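Local coordinates for protein DNA ligase (PDB 3GDE) that probably seals nicks in double-stranded DNA during replication, recombination and repair, using ATP and a magnesium cofactor, at residues Glu17-Ser21 with Thr22-Thr26; Asp41-Asp44 with Val45-Ile49; Lys104-Met107 with Thr108-Phe112; Glu122-Asp125 with Glu126-Ser129; Gly134-Lys137 with Arg138-Leu142. All blocks are in the same frame, centred on the assembly; numbering follows the deposited sequence.

Contact 1: residues Glu17-Ser21 with Thr22-Thr26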
loop_
_atom_site.group_PDB
_atom_site.type_symbol
_atom_site.label_atom_id
_atom_site.label_comp_id
_atom_site.label_asym_id
_atom_site.label_seq_id
_atom_site.Cartn_x
_atom_site.Cartn_y
_atom_site.Cartn_z
ATOM N N GLU A 17 14.342 10.369 15.992
ATOM C CA GLU A 17 13.861 9.273 16.835
ATOM C C GLU A 17 13.443 9.735 18.232
ATOM O O GLU A 17 12.518 9.189 18.822
ATOM C CB GLU A 17 14.923 8.176 16.963
ATOM C CG GLU A 17 15.293 7.529 15.655
ATOM C CD GLU A 17 15.606 6.054 15.776
ATOM O OE1 GLU A 17 15.454 5.486 16.884
ATOM O OE2 GLU A 17 15.994 5.461 14.739
ATOM N N LYS A 18 14.135 10.747 18.739
ATOM C CA LYS A 18 13.895 11.307 20.064
ATOM C C LYS A 18 12.629 12.164 20.090
ATOM O O LYS A 18 12.025 12.369 21.149
ATOM C CB LYS A 18 15.140 12.110 20.483
ATOM C CG LYS A 18 14.973 13.209 21.543
ATOM C CD LYS A 18 14.909 14.611 20.906
ATOM C CE LYS A 18 15.361 15.699 21.867
ATOM N NZ LYS A 18 16.831 15.612 22.148
ATOM N N ILE A 19 12.225 12.644 18.920
ATOM C CA ILE A 19 11.155 13.619 18.812
ATOM C C ILE A 19 9.811 12.925 18.618
ATOM O O ILE A 19 9.619 12.151 17.667
ATOM C CB ILE A 19 11.452 14.640 17.684
ATOM C CG1 ILE A 19 12.743 15.410 18.005
ATOM C CG2 ILE A 19 10.292 15.609 17.493
ATOM C CD1 ILE A 19 13.444 16.000 16.791
ATOM N N SER A 20 8.883 13.198 19.530
ATOM C CA SER A 20 7.573 12.580 19.475
ATOM C C SER A 20 6.497 13.519 18.936
ATOM O O SER A 20 5.470 13.060 18.437
ATOM C CB SER A 20 7.185 11.984 20.840
ATOM O OG SER A 20 6.895 12.997 21.783
ATOM N N SER A 21 6.732 14.827 19.018
ATOM C CA SER A 21 5.764 15.790 18.516
ATOM C C SER A 21 5.697 15.793 16.993
ATOM O O SER A 21 6.717 15.934 16.318
ATOM C CB SER A 21 6.061 17.198 19.051
ATOM O OG SER A 21 5.308 18.170 18.345
ATOM N N THR A 22 4.482 15.640 16.474
ATOM C CA THR A 22 4.181 15.642 15.040
ATOM C C THR A 22 4.529 16.963 14.348
ATOM O O THR A 22 5.022 16.971 13.211
ATOM C CB THR A 22 2.673 15.288 14.806
ATOM O OG1 THR A 22 2.481 13.879 15.016
ATOM C CG2 THR A 22 2.197 15.671 13.387
ATOM N N LEU A 23 4.238 18.069 15.030
ATOM C CA LEU A 23 4.568 19.414 14.547
ATOM C C LEU A 23 6.077 19.651 14.530
ATOM O O LEU A 23 6.619 20.170 13.564
ATOM C CB LEU A 23 3.848 20.481 15.389
ATOM C CG LEU A 23 2.351 20.672 15.068
ATOM C CD1 LEU A 23 1.693 21.586 16.076
ATOM C CD2 LEU A 23 2.140 21.224 13.666
ATOM N N GLU A 24 6.752 19.234 15.590
ATOM C CA GLU A 24 8.206 19.308 15.661
ATOM C C GLU A 24 8.893 18.493 14.571
ATOM O O GLU A 24 9.851 18.974 13.955
ATOM C CB GLU A 24 8.700 18.860 17.032
ATOM C CG GLU A 24 8.595 19.924 18.101
ATOM C CD GLU A 24 9.345 19.530 19.365
ATOM O OE1 GLU A 24 8.865 19.868 20.480
ATOM O OE2 GLU A 24 10.408 18.868 19.237
ATOM N N LEU A 25 8.404 17.274 14.337
ATOM C CA LEU A 25 8.897 16.426 13.247
ATOM C C LEU A 25 8.716 17.101 11.897
ATOM O O LEU A 25 9.653 17.157 11.097
ATOM C CB LEU A 25 8.206 15.055 13.244
ATOM C CG LEU A 25 8.638 14.065 14.329
ATOM C CD1 LEU A 25 7.634 12.923 14.426
ATOM C CD2 LEU A 25 10.044 13.534 14.079
ATOM N N THR A 26 7.513 17.621 11.662
ATOM C CA THR A 26 7.202 18.373 10.450
ATOM C C THR A 26 8.210 19.530 10.207
ATOM O O THR A 26 8.728 19.695 9.097
ATOM C CB THR A 26 5.736 18.892 10.493
ATOM O OG1 THR A 26 4.840 17.777 10.569
ATOM C CG2 THR A 26 5.389 19.727 9.261
HETATM O O HOH W 1 4.042 12.113 16.247
#

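Contact 2: residues Asp41-Asp44 with Val45-Ile49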
loop_
_atom_site.group_PDB
_atom_site.type_symbol
_atom_site.label_atom_id
_atom_site.label_comp_id
_atom_site.label_asym_id
_atom_site.label_seq_id
_atom_site.Cartn_x
_atom_site.Cartn_y
_atom_site.Cartn_z
ATOM N N ASP A 41 19.112 14.040 -4.738
ATOM C CA ASP A 41 19.260 13.814 -3.296
ATOM C C ASP A 41 17.955 14.169 -2.583
ATOM O O ASP A 41 17.591 13.512 -1.617
ATOM C CB ASP A 41 20.410 14.630 -2.677
ATOM C CG ASP A 41 21.784 14.131 -3.080
ATOM O OD1 ASP A 41 22.747 14.901 -2.915
ATOM O OD2 ASP A 41 21.932 12.987 -3.557
ATOM N N LEU A 42 17.277 15.222 -3.049
ATOM C CA LEU A 42 15.972 15.624 -2.500
ATOM C C LEU A 42 14.950 14.502 -2.700
ATOM O O LEU A 42 14.328 14.040 -1.750
ATOM C CB LEU A 42 15.461 16.937 -3.128
ATOM C CG LEU A 42 14.029 17.365 -2.710
ATOM C CD1 LEU A 42 13.891 17.552 -1.190
ATOM C CD2 LEU A 42 13.530 18.612 -3.445
ATOM N N TYR A 43 14.820 14.068 -3.951
ATOM C CA TYR A 43 13.969 12.952 -4.341
ATOM C C TYR A 43 14.239 11.728 -3.477
ATOM O O TYR A 43 13.329 11.176 -2.855
ATOM C CB TYR A 43 14.197 12.620 -5.820
ATOM C CG TYR A 43 13.305 11.527 -6.349
ATOM C CD1 TYR A 43 12.089 11.833 -6.969
ATOM C CD2 TYR A 43 13.672 10.182 -6.229
ATOM C CE1 TYR A 43 11.259 10.825 -7.460
ATOM C CE2 TYR A 43 12.855 9.169 -6.711
ATOM C CZ TYR A 43 11.645 9.495 -7.323
ATOM O OH TYR A 43 10.835 8.487 -7.800
ATOM N N ASP A 44 15.494 11.311 -3.427
ATOM C CA ASP A 44 15.855 10.139 -2.644
ATOM C C ASP A 44 15.549 10.306 -1.155
ATOM O O ASP A 44 15.017 9.393 -0.534
ATOM C CB ASP A 44 17.325 9.780 -2.861
ATOM C CG ASP A 44 17.578 9.164 -4.219
ATOM O OD1 ASP A 44 16.643 8.576 -4.810
ATOM O OD2 ASP A 44 18.729 9.262 -4.700
ATOM N N VAL A 45 15.852 11.470 -0.591
ATOM C CA VAL A 45 15.608 11.702 0.841
ATOM C C VAL A 45 14.108 11.600 1.180
ATOM O O VAL A 45 13.739 11.035 2.209
ATOM C CB VAL A 45 16.236 13.057 1.322
ATOM C CG1 VAL A 45 15.682 13.499 2.677
ATOM C CG2 VAL A 45 17.731 12.932 1.405
ATOM N N VAL A 46 13.257 12.137 0.305
ATOM C CA VAL A 46 11.821 12.127 0.542
ATOM C C VAL A 46 11.284 10.685 0.532
ATOM O O VAL A 46 10.543 10.282 1.437
ATOM C CB VAL A 46 11.050 13.054 -0.443
ATOM C CG1 VAL A 46 9.551 12.818 -0.351
ATOM C CG2 VAL A 46 11.361 14.516 -0.140
ATOM N N LEU A 47 11.681 9.918 -0.481
ATOM C CA LEU A 47 11.385 8.491 -0.515
ATOM C C LEU A 47 11.961 7.773 0.702
ATOM O O LEU A 47 11.205 7.198 1.487
ATOM C CB LEU A 47 11.869 7.852 -1.820
ATOM C CG LEU A 47 10.803 7.760 -2.918
ATOM C CD1 LEU A 47 10.416 9.129 -3.447
ATOM C CD2 LEU A 47 11.241 6.833 -4.065
ATOM N N PHE A 48 13.283 7.843 0.870
ATOM C CA PHE A 48 13.986 7.108 1.923
ATOM C C PHE A 48 13.440 7.326 3.344
ATOM O O PHE A 48 13.338 6.376 4.116
ATOM C CB PHE A 48 15.500 7.373 1.887
ATOM C CG PHE A 48 16.190 6.857 0.640
ATOM C CD1 PHE A 48 15.479 6.193 -0.356
ATOM C CD2 PHE A 48 17.558 7.017 0.480
ATOM C CE1 PHE A 48 16.118 5.720 -1.498
ATOM C CE2 PHE A 48 18.206 6.542 -0.647
ATOM C CZ PHE A 48 17.489 5.902 -1.646
ATOM N N ILE A 49 13.074 8.560 3.690
ATOM C CA ILE A 49 12.557 8.823 5.040
ATOM C C ILE A 49 11.216 8.111 5.309
ATOM O O ILE A 49 10.881 7.819 6.468
ATOM C CB ILE A 49 12.489 10.348 5.358
ATOM C CG1 ILE A 49 12.286 10.586 6.859
ATOM C CG2 ILE A 49 11.406 11.036 4.523
ATOM C CD1 ILE A 49 12.602 12.017 7.313
#

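Contact 3: residues Lys104-Met107 with Thr108-Phe112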
loop_
_atom_site.group_PDB
_atom_site.type_symbol
_atom_site.label_atom_id
_atom_site.label_comp_id
_atom_site.label_asym_id
_atom_site.label_seq_id
_atom_site.Cartn_x
_atom_site.Cartn_y
_atom_site.Cartn_z
ATOM N N LYS A 104 31.799 -2.498 15.771
ATOM C CA LYS A 104 32.814 -3.475 16.161
ATOM C C LYS A 104 33.856 -3.704 15.056
ATOM O O LYS A 104 35.047 -3.825 15.342
ATOM C CB LYS A 104 32.122 -4.785 16.570
ATOM C CG LYS A 104 32.892 -6.082 16.313
ATOM C CD LYS A 104 31.951 -7.178 15.774
ATOM C CE LYS A 104 31.903 -7.203 14.236
ATOM N NZ LYS A 104 33.152 -7.793 13.620
ATOM N N LYS A 105 33.408 -3.736 13.804
ATOM C CA LYS A 105 34.279 -4.047 12.668
ATOM C C LYS A 105 35.263 -2.940 12.281
ATOM O O LYS A 105 36.401 -3.224 11.923
ATOM C CB LYS A 105 33.459 -4.469 11.443
ATOM C CG LYS A 105 34.287 -5.095 10.329
ATOM C CD LYS A 105 34.964 -6.382 10.797
ATOM C CE LYS A 105 35.873 -6.947 9.717
ATOM N NZ LYS A 105 35.822 -8.443 9.670
ATOM N N LYS A 106 34.831 -1.686 12.328
ATOM C CA LYS A 106 35.747 -0.597 12.015
ATOM C C LYS A 106 36.701 -0.306 13.180
ATOM O O LYS A 106 37.807 0.183 12.971
ATOM C CB LYS A 106 35.015 0.671 11.567
ATOM C CG LYS A 106 35.881 1.540 10.643
ATOM C CD LYS A 106 35.768 3.002 11.005
ATOM C CE LYS A 106 37.141 3.665 11.076
ATOM N NZ LYS A 106 37.783 3.483 12.411
ATOM N N MET A 107 36.268 -0.610 14.400
ATOM C CA MET A 107 37.155 -0.597 15.555
ATOM C C MET A 107 38.298 -1.601 15.348
ATOM O O MET A 107 39.452 -1.316 15.662
ATOM C CB MET A 107 36.372 -0.920 16.830
ATOM C CG MET A 107 37.200 -0.944 18.113
ATOM S SD MET A 107 38.016 0.620 18.507
ATOM C CE MET A 107 36.631 1.766 18.665
ATOM N N THR A 108 37.962 -2.766 14.802
ATOM C CA THR A 108 38.934 -3.824 14.579
ATOM C C THR A 108 39.772 -3.555 13.315
ATOM O O THR A 108 40.995 -3.705 13.329
ATOM C CB THR A 108 38.235 -5.222 14.573
ATOM O OG1 THR A 108 37.911 -5.603 15.923
ATOM C CG2 THR A 108 39.117 -6.307 13.951
ATOM N N THR A 109 39.114 -3.128 12.240
ATOM C CA THR A 109 39.784 -2.898 10.966
ATOM C C THR A 109 39.378 -1.541 10.376
ATOM O O THR A 109 38.479 -1.456 9.535
ATOM C CB THR A 109 39.520 -4.070 9.973
ATOM O OG1 THR A 109 39.665 -5.326 10.650
ATOM C CG2 THR A 109 40.509 -4.030 8.809
ATOM N N LEU A 110 40.057 -0.488 10.830
ATOM C CA LEU A 110 39.760 0.894 10.431
ATOM C C LEU A 110 39.954 1.154 8.929
ATOM O O LEU A 110 40.950 0.728 8.331
ATOM C CB LEU A 110 40.609 1.890 11.237
ATOM C CG LEU A 110 40.799 1.707 12.747
ATOM C CD1 LEU A 110 41.767 0.562 13.046
ATOM C CD2 LEU A 110 41.288 2.999 13.406
ATOM N N ALA A 111 38.971 1.831 8.337
ATOM C CA ALA A 111 39.050 2.376 6.981
ATOM C C ALA A 111 38.157 3.602 6.986
ATOM O O ALA A 111 37.322 3.736 7.878
ATOM C CB ALA A 111 38.555 1.373 5.972
ATOM N N PHE A 112 38.298 4.519 6.034
ATOM C CA PHE A 112 37.304 5.576 6.062
ATOM C C PHE A 112 35.995 5.183 5.381
ATOM O O PHE A 112 35.978 4.455 4.380
ATOM C CB PHE A 112 37.822 7.015 5.825
ATOM C CG PHE A 112 38.123 7.361 4.409
ATOM C CD1 PHE A 112 39.377 7.845 4.072
ATOM C CD2 PHE A 112 37.155 7.275 3.424
ATOM C CE1 PHE A 112 39.677 8.206 2.774
ATOM C CE2 PHE A 112 37.448 7.626 2.117
ATOM C CZ PHE A 112 38.717 8.090 1.792
#

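Contact 4: residues Glu122-Asp125 with Glu126-Ser129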
loop_
_atom_site.group_PDB
_atom_site.type_symbol
_atom_site.label_atom_id
_atom_site.label_comp_id
_atom_site.label_asym_id
_atom_site.label_seq_id
_atom_site.Cartn_x
_atom_site.Cartn_y
_atom_site.Cartn_z
ATOM N N GLU A 122 22.238 3.942 -6.682
ATOM C CA GLU A 122 22.798 3.171 -7.810
ATOM C C GLU A 122 22.885 1.684 -7.485
ATOM O O GLU A 122 22.494 0.854 -8.296
ATOM C CB GLU A 122 24.193 3.676 -8.215
ATOM C CG GLU A 122 24.310 5.184 -8.435
ATOM C CD GLU A 122 23.893 5.662 -9.830
ATOM O OE1 GLU A 122 24.192 6.843 -10.134
ATOM O OE2 GLU A 122 23.278 4.883 -10.615
ATOM N N THR A 123 23.396 1.370 -6.297
ATOM C CA THR A 123 23.489 -0.006 -5.806
ATOM C C THR A 123 22.106 -0.667 -5.706
ATOM O O THR A 123 21.934 -1.820 -6.121
ATOM C CB THR A 123 24.192 -0.041 -4.437
ATOM O OG1 THR A 123 25.399 0.727 -4.520
ATOM C CG2 THR A 123 24.513 -1.481 -4.019
ATOM N N PHE A 124 21.133 0.078 -5.164
ATOM C CA PHE A 124 19.717 -0.358 -5.122
ATOM C C PHE A 124 19.128 -0.640 -6.503
ATOM O O PHE A 124 18.472 -1.672 -6.695
ATOM C CB PHE A 124 18.839 0.655 -4.379
ATOM C CG PHE A 124 18.960 0.591 -2.872
ATOM C CD1 PHE A 124 18.294 1.510 -2.074
ATOM C CD2 PHE A 124 19.752 -0.374 -2.253
ATOM C CE1 PHE A 124 18.386 1.455 -0.677
ATOM C CE2 PHE A 124 19.861 -0.424 -0.862
ATOM C CZ PHE A 124 19.171 0.492 -0.077
ATOM N N ASP A 125 19.351 0.271 -7.457
ATOM C CA ASP A 125 18.857 0.088 -8.825
ATOM C C ASP A 125 19.453 -1.155 -9.496
ATOM O O ASP A 125 18.741 -1.877 -10.198
ATOM C CB ASP A 125 19.071 1.346 -9.679
ATOM C CG ASP A 125 18.123 2.499 -9.296
ATOM O OD1 ASP A 125 17.249 2.330 -8.416
ATOM O OD2 ASP A 125 18.247 3.584 -9.893
ATOM N N GLU A 126 20.743 -1.424 -9.259
ATOM C CA GLU A 126 21.342 -2.667 -9.735
ATOM C C GLU A 126 20.723 -3.905 -9.074
ATOM O O GLU A 126 20.366 -4.849 -9.765
ATOM C CB GLU A 126 22.857 -2.704 -9.555
ATOM C CG GLU A 126 23.376 -4.064 -10.032
ATOM C CD GLU A 126 24.874 -4.224 -10.056
ATOM O OE1 GLU A 126 25.293 -5.320 -10.472
ATOM O OE2 GLU A 126 25.618 -3.296 -9.662
ATOM N N ILE A 127 20.618 -3.896 -7.744
ATOM C CA ILE A 127 19.992 -4.985 -7.002
ATOM C C ILE A 127 18.591 -5.315 -7.525
ATOM O O ILE A 127 18.294 -6.479 -7.775
ATOM C CB ILE A 127 19.974 -4.708 -5.463
ATOM C CG1 ILE A 127 21.383 -4.862 -4.878
ATOM C CG2 ILE A 127 19.022 -5.654 -4.762
ATOM C CD1 ILE A 127 21.586 -4.243 -3.473
ATOM N N ALA A 128 17.753 -4.292 -7.710
ATOM C CA ALA A 128 16.403 -4.454 -8.286
ATOM C C ALA A 128 16.347 -5.118 -9.681
ATOM O O ALA A 128 15.376 -5.811 -10.010
ATOM C CB ALA A 128 15.672 -3.117 -8.300
ATOM N N SER A 129 17.375 -4.914 -10.496
ATOM C CA SER A 129 17.413 -5.466 -11.859
ATOM C C SER A 129 17.815 -6.953 -11.943
ATOM O O SER A 129 17.664 -7.588 -12.998
ATOM C CB SER A 129 18.333 -4.624 -12.749
ATOM O OG SER A 129 19.668 -4.670 -12.274
#

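Contact 5: residues Gly134-Lys137 with Arg138-Leu142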
loop_
_atom_site.group_PDB
_atom_site.type_symbol
_atom_site.label_atom_id
_atom_site.label_comp_id
_atom_site.label_asym_id
_atom_site.label_seq_id
_atom_site.Cartn_x
_atom_site.Cartn_y
_atom_site.Cartn_z
ATOM N N GLY A 134 22.017 -17.244 -9.807
ATOM C CA GLY A 134 23.112 -16.517 -9.179
ATOM C C GLY A 134 22.776 -15.108 -8.741
ATOM O O GLY A 134 23.603 -14.450 -8.121
ATOM N N SER A 135 21.567 -14.645 -9.064
ATOM C CA SER A 135 21.124 -13.294 -8.717
ATOM C C SER A 135 21.087 -13.041 -7.212
ATOM O O SER A 135 21.529 -12.001 -6.765
ATOM C CB SER A 135 19.767 -12.978 -9.352
ATOM O OG SER A 135 18.714 -13.679 -8.717
ATOM N N MET A 136 20.593 -14.005 -6.437
ATOM C CA MET A 136 20.550 -13.887 -4.975
ATOM C C MET A 136 21.945 -13.674 -4.364
ATOM O O MET A 136 22.114 -12.837 -3.474
ATOM C CB MET A 136 19.871 -15.109 -4.339
ATOM C CG MET A 136 19.602 -14.961 -2.845
ATOM S SD MET A 136 19.393 -16.518 -1.933
ATOM C CE MET A 136 21.111 -17.004 -1.729
ATOM N N LYS A 137 22.932 -14.437 -4.837
ATOM C CA LYS A 137 24.290 -14.330 -4.312
ATOM C C LYS A 137 24.969 -13.003 -4.690
ATOM O O LYS A 137 25.672 -12.412 -3.870
ATOM C CB LYS A 137 25.151 -15.530 -4.731
ATOM C CG LYS A 137 24.632 -16.894 -4.236
ATOM C CD LYS A 137 24.946 -17.139 -2.764
ATOM C CE LYS A 137 24.525 -18.540 -2.339
ATOM N NZ LYS A 137 25.276 -18.986 -1.120
ATOM N N ARG A 138 24.752 -12.533 -5.916
ATOM C CA ARG A 138 25.261 -11.208 -6.300
ATOM C C ARG A 138 24.632 -10.090 -5.454
ATOM O O ARG A 138 25.331 -9.171 -5.011
ATOM C CB ARG A 138 25.080 -10.919 -7.793
ATOM C CG ARG A 138 25.544 -9.524 -8.140
ATOM C CD ARG A 138 25.248 -9.152 -9.560
ATOM N NE ARG A 138 26.385 -9.500 -10.373
ATOM C CZ ARG A 138 27.226 -8.640 -10.922
ATOM N NH1 ARG A 138 27.057 -7.328 -10.797
ATOM N NH2 ARG A 138 28.239 -9.120 -11.612
ATOM N N LYS A 139 23.323 -10.186 -5.217
ATOM C CA LYS A 139 22.644 -9.254 -4.316
ATOM C C LYS A 139 23.326 -9.200 -2.956
ATOM O O LYS A 139 23.556 -8.128 -2.418
ATOM C CB LYS A 139 21.177 -9.631 -4.138
ATOM C CG LYS A 139 20.323 -9.318 -5.331
ATOM C CD LYS A 139 18.879 -9.510 -4.972
ATOM C CE LYS A 139 18.056 -9.841 -6.183
ATOM N NZ LYS A 139 16.631 -9.907 -5.790
ATOM N N ILE A 140 23.660 -10.360 -2.413
ATOM C CA ILE A 140 24.390 -10.431 -1.154
ATOM C C ILE A 140 25.764 -9.745 -1.290
ATOM O O ILE A 140 26.172 -9.000 -0.408
ATOM C CB ILE A 140 24.508 -11.898 -0.648
ATOM C CG1 ILE A 140 23.112 -12.441 -0.287
ATOM C CG2 ILE A 140 25.465 -11.999 0.548
ATOM C CD1 ILE A 140 23.002 -13.992 -0.223
ATOM N N MET A 141 26.453 -9.971 -2.408
ATOM C CA MET A 141 27.753 -9.338 -2.627
ATOM C C MET A 141 27.661 -7.816 -2.737
ATOM O O MET A 141 28.514 -7.107 -2.215
ATOM C CB MET A 141 28.463 -9.952 -3.845
ATOM C CG MET A 141 28.885 -11.418 -3.637
ATOM S SD MET A 141 29.558 -11.706 -1.979
ATOM C CE MET A 141 31.071 -10.751 -2.103
ATOM N N LEU A 142 26.611 -7.321 -3.390
ATOM C CA LEU A 142 26.356 -5.879 -3.495
ATOM C C LEU A 142 26.018 -5.231 -2.158
ATOM O O LEU A 142 26.534 -4.167 -1.832
ATOM C CB LEU A 142 25.264 -5.587 -4.524
ATOM C CG LEU A 142 25.666 -5.777 -5.991
ATOM C CD1 LEU A 142 24.433 -5.760 -6.893
ATOM C CD2 LEU A 142 26.704 -4.724 -6.425
#

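Contact 1: residues Glu17-Ser21 with Thr22-Thr26
From Ser21 O the first turn of helix 22-34 is closed by Leu25 N, a backbone hydrogen bond of 2.9 Å between two residues that bracket the change from loop to helix. Ser21 is the N-cap: its OG accepts from Glu24 N at 3.3 Å, a long but nearly straight bond (171° at the hydrogen). With OG anti to the backbone N (chi1 167°), the hydroxyl swings forward over the amides of the first turn, where one of the N-H groups that lack a helical carbonyl finds its acceptor. Glu24 returns along the same side, its CG packing 3.7 Å from Ser21 OG, but its carboxylate makes no capping bond to Ser21 N, and the cap is therefore a single N-cap bond, not a capping box. One residue back from Ser20, Ile19 turns its CG2 branch against the new helix, 3.6 Å from Glu24 CB and 3.9 Å from Leu25 CG; the Ile19 and Glu24 side chains cross at about a right angle. A water joins Ser20 O to Thr22 OG1 on another side of the turn. Within the helix, Thr22 O takes both Thr26 N and Thr26 OG1, from opposite faces of its plane, the hydroxyl at 2.8 Å. The corner thus follows helix 6-16 and starts helix 22-34, whose Thr22, Leu25 and Thr26 rest on Ile174 of helix 172-182.

Contact 2: residues Asp41-Asp44 with Val45-Ile49
One face of the Tyr43 ring carries Leu47 CD1, 4.2 Å from the ring centroid and displaced toward the rim in a CH-pi contact, while Asp44 OD1 lies in plane at the ring edge. The Phe48 ring is covered on one face by Asp44 CB, also 4.2 Å from its centroid and toward the rim, with Asp44 O on that same face, over the CG end, 3.0 Å from Phe48 CG. Asp44 and Phe48 run side by side in the same direction, and carboxylate and ring planes are only 6° apart. Phe48 CG stands anti to its carbonyl carbon (chi1 -65°), which folds the ring back over the preceding turn. These are i to i+4 pairs on the buried alpha-helix 39-49 of the ligase N-terminal region; the main-chain bond Phe48 N to Asp44 O, 2.7 Å, ties the second pair together. An alanine at Phe48 is likely to leave Asp44 CB without its aromatic cover and open a gap against Phe6 and Phe9 of helix 6-16. The second methyl of Leu47, CD2, on the same side of the ring as CD1, approaches Tyr43 CE2 at 3.9 Å, and Leu42 CD1 meets Val46 CG2 at 4.1 Å. The buried acids are answered from helix 117-129, where Arg118 bridges Asp41 and Asp44 and Arg121 takes Asp44 OD1. Tyr43 OH is hydrogen-bonded to Asp199.

Contact 3: residues Lys104-Met107 with Thr108-Phe112
Lys104 O is approached by two groups of Thr108: its amide N, at 3.1 Å, and its hydroxyl OG1, at 3.4 Å in a weak bond. The amide comes in tilted 27° from the carbonyl plane. This is the C-terminal end of helix 94-108, where the chain leaves helical angles at Thr109 for the extended loop that leads to helix 117-129. Before it does so, Thr109 N closes one more helical turn on Lys105 O at 2.7 Å, the shorter of the two main-chain bonds that join these segments. The hydroxyl of Thr108 can face back to Lys104 O because OG1 stands anti to the carbonyl carbon and beside the backbone N (chi1 -76°).

Beyond this last turn, Lys106 and Leu110 carry the side-chain contact, crossing at about a right angle. The lysine starts away from the loop but bends at chi2, chi3 and chi4, and its aliphatic part passes beside Ala111, with CE 3.2 Å from Ala111 O. Replacing Lys106 by a serine would probably leave the Leu110 side chain without its neighbour and Ala111 O without the methylene beside it, the loop then being freer to shift. The other two lysines reach toward the end of helix 66-77: Lys104 NZ bonds to Ser77 O, and Lys105 NZ more weakly to Val76 O. At the end of the bent chain, Lys106 NZ lies against the leucine, 3.4 Å from Leu110 CB and 3.5 Å from Leu110 CG.

Contact 4: residues Glu122-Asp125 with Glu126-Ser129
Ile127 folds back over the preceding turn of helix 117-129 and makes the close-packed half of this contact. Its CG1 sits 3.3 Å from Thr123 O, and its terminal CD1 touches Thr123 CG2 at 4.1 Å. CD1 also comes to the edge of the Phe124 ring, near the ring plane, at 4.5 Å from Phe124 CD2, a looser touch. The position follows from chi1 of Ile127 (-73°), which sets CG1 anti to the carbonyl carbon and beside the backbone N, running back along the helix toward Thr123. Beneath these side chains the alpha-helical bonds are regular: Ile127 N to Thr123 O and Ala128 N to Phe124 O are both straight.

The more open part of the contact is polar and belongs to Glu122 and Ser129, both exposed. The helical bonding also weakens toward Ser129, whose N makes a weak, bent bond to Asp125 O (3.3 Å, 135° at the hydrogen). Its hydroxyl turns back along the chain: Ser129 OG donates to Glu126 O at 2.6 Å, placed there by a chi1 of 63° that holds OG between N and the carbonyl carbon.

The partly exposed acids Asp125 and Glu126 are each engaged outside the two segments: Asp125 OD1 is hydrogen-bonded to Tyr54 OH, and Glu126 OE1 forms a salt bridge with Arg138. Within the N-terminal region, Thr123, Glu126 and Ile127 pack on helix 135-149, whereas Phe124 leans on Leu161 and Ile162 of helix 152-162.

Contact 5: residues Gly134-Lys137 with Arg138-Leu142
Met136 lays its terminal methyl CE against Ile140 CD1, 3.9 Å away, the two side chains running side by side and pointing the same way. The methionine leaves the helix with CG anti to the backbone N (chi1 -171°) and then bends at its last torsion, which carries CE round to the isoleucine. Ile140 in turn folds back along the helix, its CG1 3.4 Å from Met136 O, and the same carbonyl accepts Ile140 N. Both residues also press on Leu68 of helix 66-77, so this pair forms part of a helix-to-helix seam. Lys137 O accepts Met141 N, while Lys137 CD touches Ile140 CD1 lightly at 4.5 Å.

On another side Lys139 runs its extended chain past Ser135 O, with CG 3.3 Å from that oxygen; its NZ is held beyond the segment by Gly63 O. Arg138, the partner of Glu126, heads away from its own helix. The first turn is fastened by Arg138 N to Gly134 O, 3.1 Å, with the donor in the carbonyl plane. The positive phi of Gly134, 86°, suits glycine, because a beta carbon at these angles would collide with the carbonyl oxygen of the residue before. Ser135 OG turns to Gly132 O in the loop before. What results is the start of an amphipathic alpha-helix in the all-helical N-terminal part of the ligase, opened by a glycine N-cap and built on i to i+4 pairs.

How the contacts relate
All five contacts are local and lie in the N-terminal, helical part of the ligase, away from the predicted ATP-binding residues. Contact 2 is the buried one, rich in apolar and aromatic groups, its acids paired with arginines; contacts 1, 3 and 5 are surface, and contact 4 is intermediate. Contacts 1 and 5 begin helices, one with a serine cap and the other with glycine, whereas contact 3 ends one with lysines about it. Contacts 4 and 5 touch directly, through a salt bridge and the packing of Leu142 on Ile127. Contacts 2 and 4 come within about 4 Å at their nearest atoms; contact 3 stays at least about 13 Å (nearest atoms) from every other contact.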